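Local coordinates for ethyl tert-butyl ether degradation EthD protein (Ralstonia eutropha JMP134, PDB 3BF4) that is of unknown function but belongs to the EthD family of ferredoxin-like proteins, whose members are tentatively assigned an oxidoreductase activity, at residues V23-Y29 / F76-F82. The protein carries 3 engineered substitutions. Residues are numbered along the deposited sequence; the frame is centred on the assembly and turned at random.
Sequences VNVMYPY and FVAMCAF. With EDO (1,2-ethanediol), chain C.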
loop_
_atom_site.group_PDB
_atom_site.type_symbol
_atom_site.label_atom_id
_atom_site.label_comp_id
_atom_site.label_asym_id
_atom_site.label_seq_id
_atom_site.Cartn_x
_atom_site.Cartn_y
_atom_site.Cartn_z
ATOM N N VAL A 23 4.127 -7.377 0.592
ATOM C CA VAL A 23 2.898 -8.174 0.629
ATOM C C VAL A 23 1.845 -7.261 1.276
ATOM O O VAL A 23 1.987 -6.893 2.430
ATOM C CB VAL A 23 3.056 -9.476 1.429
ATOM C CG1 VAL A 23 1.734 -10.264 1.442
ATOM C CG2 VAL A 23 4.191 -10.329 0.854
ATOM N N ASN A 24 0.810 -6.924 0.518
ATOM C CA ASN A 24 -0.276 -6.043 0.926
ATOM C C ASN A 24 -1.517 -6.840 1.309
ATOM O O ASN A 24 -1.942 -7.700 0.535
ATOM C CB ASN A 24 -0.663 -5.143 -0.259
ATOM C CG ASN A 24 0.487 -4.257 -0.727
ATOM O OD1 ASN A 24 0.983 -3.448 0.034
ATOM N ND2 ASN A 24 0.887 -4.395 -1.989
ATOM N N VAL A 25 -2.068 -6.592 2.504
ATOM C CA VAL A 25 -3.347 -7.191 2.923
ATOM C C VAL A 25 -4.259 -5.977 3.088
ATOM O O VAL A 25 -3.935 -5.054 3.841
ATOM C CB VAL A 25 -3.248 -8.004 4.199
ATOM C CG1 VAL A 25 -4.594 -8.693 4.487
ATOM C CG2 VAL A 25 -2.125 -9.031 4.087
HETATM N N MSE A 26 -5.368 -5.968 2.353
HETATM C CA MSE A 26 -6.254 -4.812 2.253
HETATM C C MSE A 26 -7.701 -5.229 2.478
HETATM O O MSE A 26 -8.249 -5.994 1.689
HETATM C CB MSE A 26 -6.047 -4.191 0.875
HETATM C CG MSE A 26 -4.577 -3.877 0.599
HETATM SE SE MSE A 26 -4.171 -3.349 -1.202
HETATM C CE MSE A 26 -4.719 -4.964 -2.154
ATOM N N TYR A 27 -8.302 -4.727 3.562
ATOM C CA TYR A 27 -9.660 -5.097 3.972
ATOM C C TYR A 27 -10.631 -4.060 3.446
ATOM O O TYR A 27 -10.608 -2.940 3.948
ATOM C CB TYR A 27 -9.752 -5.182 5.501
ATOM C CG TYR A 27 -8.902 -6.276 6.092
ATOM C CD1 TYR A 27 -9.452 -7.530 6.394
ATOM C CD2 TYR A 27 -7.536 -6.075 6.340
ATOM C CE1 TYR A 27 -8.664 -8.556 6.945
ATOM C CE2 TYR A 27 -6.743 -7.084 6.880
ATOM C CZ TYR A 27 -7.308 -8.326 7.177
ATOM O OH TYR A 27 -6.529 -9.323 7.715
ATOM N N PRO A 28 -11.470 -4.415 2.436
ATOM C CA PRO A 28 -12.423 -3.454 1.887
ATOM C C PRO A 28 -13.405 -2.918 2.935
ATOM O O PRO A 28 -13.864 -3.684 3.802
ATOM C CB PRO A 28 -13.196 -4.271 0.841
ATOM C CG PRO A 28 -12.349 -5.400 0.525
ATOM C CD PRO A 28 -11.613 -5.724 1.761
ATOM N N TYR A 29 -13.674 -1.614 2.863
ATOM C CA TYR A 29 -14.622 -0.955 3.756
ATOM C C TYR A 29 -16.017 -1.417 3.360
ATOM O O TYR A 29 -16.378 -1.335 2.187
ATOM C CB TYR A 29 -14.529 0.577 3.636
ATOM C CG TYR A 29 -15.507 1.370 4.503
ATOM C CD1 TYR A 29 -15.146 1.824 5.782
ATOM C CD2 TYR A 29 -16.791 1.680 4.038
ATOM C CE1 TYR A 29 -16.053 2.562 6.587
ATOM C CE2 TYR A 29 -17.704 2.413 4.828
ATOM C CZ TYR A 29 -17.329 2.848 6.100
ATOM O OH TYR A 29 -18.233 3.570 6.866
ATOM N N PHE A 76 -10.553 0.897 1.661
ATOM C CA PHE A 76 -10.143 -0.118 2.623
ATOM C C PHE A 76 -10.184 0.431 4.042
ATOM O O PHE A 76 -9.587 1.475 4.315
ATOM C CB PHE A 76 -8.724 -0.596 2.292
ATOM C CG PHE A 76 -8.598 -1.120 0.892
ATOM C CD1 PHE A 76 -9.116 -2.371 0.559
ATOM C CD2 PHE A 76 -8.024 -0.340 -0.114
ATOM C CE1 PHE A 76 -9.044 -2.870 -0.766
ATOM C CE2 PHE A 76 -7.939 -0.815 -1.434
ATOM C CZ PHE A 76 -8.453 -2.092 -1.762
ATOM N N VAL A 77 -10.912 -0.260 4.920
ATOM C CA VAL A 77 -11.016 0.108 6.343
ATOM C C VAL A 77 -9.650 -0.013 7.044
ATOM O O VAL A 77 -9.284 0.830 7.878
ATOM C CB VAL A 77 -12.097 -0.741 7.103
ATOM C CG1 VAL A 77 -11.744 -2.227 7.167
ATOM C CG2 VAL A 77 -12.319 -0.188 8.503
ATOM N N ALA A 78 -8.906 -1.052 6.681
ATOM C CA ALA A 78 -7.576 -1.293 7.221
ATOM C C ALA A 78 -6.697 -1.927 6.140
ATOM O O ALA A 78 -7.198 -2.600 5.228
ATOM C CB ALA A 78 -7.660 -2.159 8.443
HETATM N N MSE A 79 -5.398 -1.642 6.218
HETATM C CA MSE A 79 -4.403 -2.205 5.319
HETATM C C MSE A 79 -3.124 -2.426 6.094
HETATM O O MSE A 79 -2.876 -1.740 7.072
HETATM C CB MSE A 79 -4.084 -1.263 4.149
HETATM C CG MSE A 79 -5.258 -0.842 3.313
HETATM SE SE MSE A 79 -4.729 0.463 1.960
HETATM C CE MSE A 79 -3.485 -0.585 0.907
ATOM N N CYS A 80 -2.355 -3.429 5.692
ATOM C CA CYS A 80 -1.003 -3.645 6.226
ATOM C C CYS A 80 -0.100 -4.018 5.073
ATOM O O CYS A 80 -0.573 -4.318 3.972
ATOM C CB CYS A 80 -0.935 -4.746 7.286
ATOM S SG CYS A 80 -1.012 -6.429 6.645
ATOM N N ALA A 81 1.197 -3.999 5.348
ATOM C CA ALA A 81 2.186 -4.447 4.389
ATOM C C ALA A 81 3.343 -5.132 5.089
ATOM O O ALA A 81 3.779 -4.664 6.120
ATOM C CB ALA A 81 2.679 -3.297 3.525
ATOM N N PHE A 82 3.794 -6.258 4.525
ATOM C CA PHE A 82 4.964 -6.986 4.988
ATOM C C PHE A 82 6.038 -6.785 3.917
ATOM O O PHE A 82 5.846 -7.179 2.763
ATOM C CB PHE A 82 4.651 -8.475 5.167
ATOM C CG PHE A 82 3.516 -8.730 6.101
ATOM C CD1 PHE A 82 3.717 -8.701 7.485
ATOM C CD2 PHE A 82 2.235 -8.975 5.612
ATOM C CE1 PHE A 82 2.644 -8.919 8.379
ATOM C CE2 PHE A 82 1.166 -9.201 6.490
ATOM C CZ PHE A 82 1.367 -9.174 7.873
HETATM C C1 EDO C . -2.665 -9.382 8.152
HETATM O O1 EDO C . -3.778 -8.636 7.621
HETATM C C2 EDO C . -2.742 -10.879 7.838
HETATM O O2 EDO C . -4.096 -11.310 7.671
HETATM O O HOH W 1 -1.090 -2.319 2.016
#
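The carbonyl oxygen of Cys80 is gripped from two sources: Val25 N donates to Cys80 O at 3.1 Å from well above the carbonyl plane, and a water donates to the same Cys80 O at 2.8 Å. That water also donates to Asn24 OD1, joining the amide to the neighbouring strand; Lys22 shares OD1, while Asn24 ND2 reaches Glu62 of the second subunit. Matched pairs of backbone bonds link Val23 with Phe82 and Val25 with Cys80, and Tyr27 N adds a nearly straight bond to Ala78 O (2.9 Å, 168° at the hydrogen). Beyond it the register slips by one residue in a beta bulge, where Val77 N makes a weak bond to Tyr27 O.

On the face bearing Met26 and Met79, the Met26 CB lies over one face of the Phe76 ring, 3.8 Å from the centroid, toward the ring's rim. With chi1 at -54°, CG of Met26 lies beside the backbone N, and the bent chain sets the selenium above the same ring, farther out, as a Met-aromatic contact. The two selenomethionine chains slant across each other, with Met79 CE pressed tightly against Met26 CG (3.5 Å). Packing from the second subunit reaches this face too, including its own Phe76 against this one.

The other face carries Val23, Val25, Tyr27, Cys80 and Phe82. Cys80 SG abuts Val25 CB at 3.7 Å, and Val25 CG2 meets the edge of the Phe82 ring. Tyr27 OH, also bonded to Tyr108, shares a 2.8 Å hydrogen bond with O1 of an ethanediol probably taken up from the crystallisation liquor, which Tyr40 holds as well. Helix 37-52 packs on Cys80 and Phe82. The two strands are the middle pair of the four-stranded antiparallel sheet of a ferredoxin-like fold, with helix on this face and the dimer partner on the other.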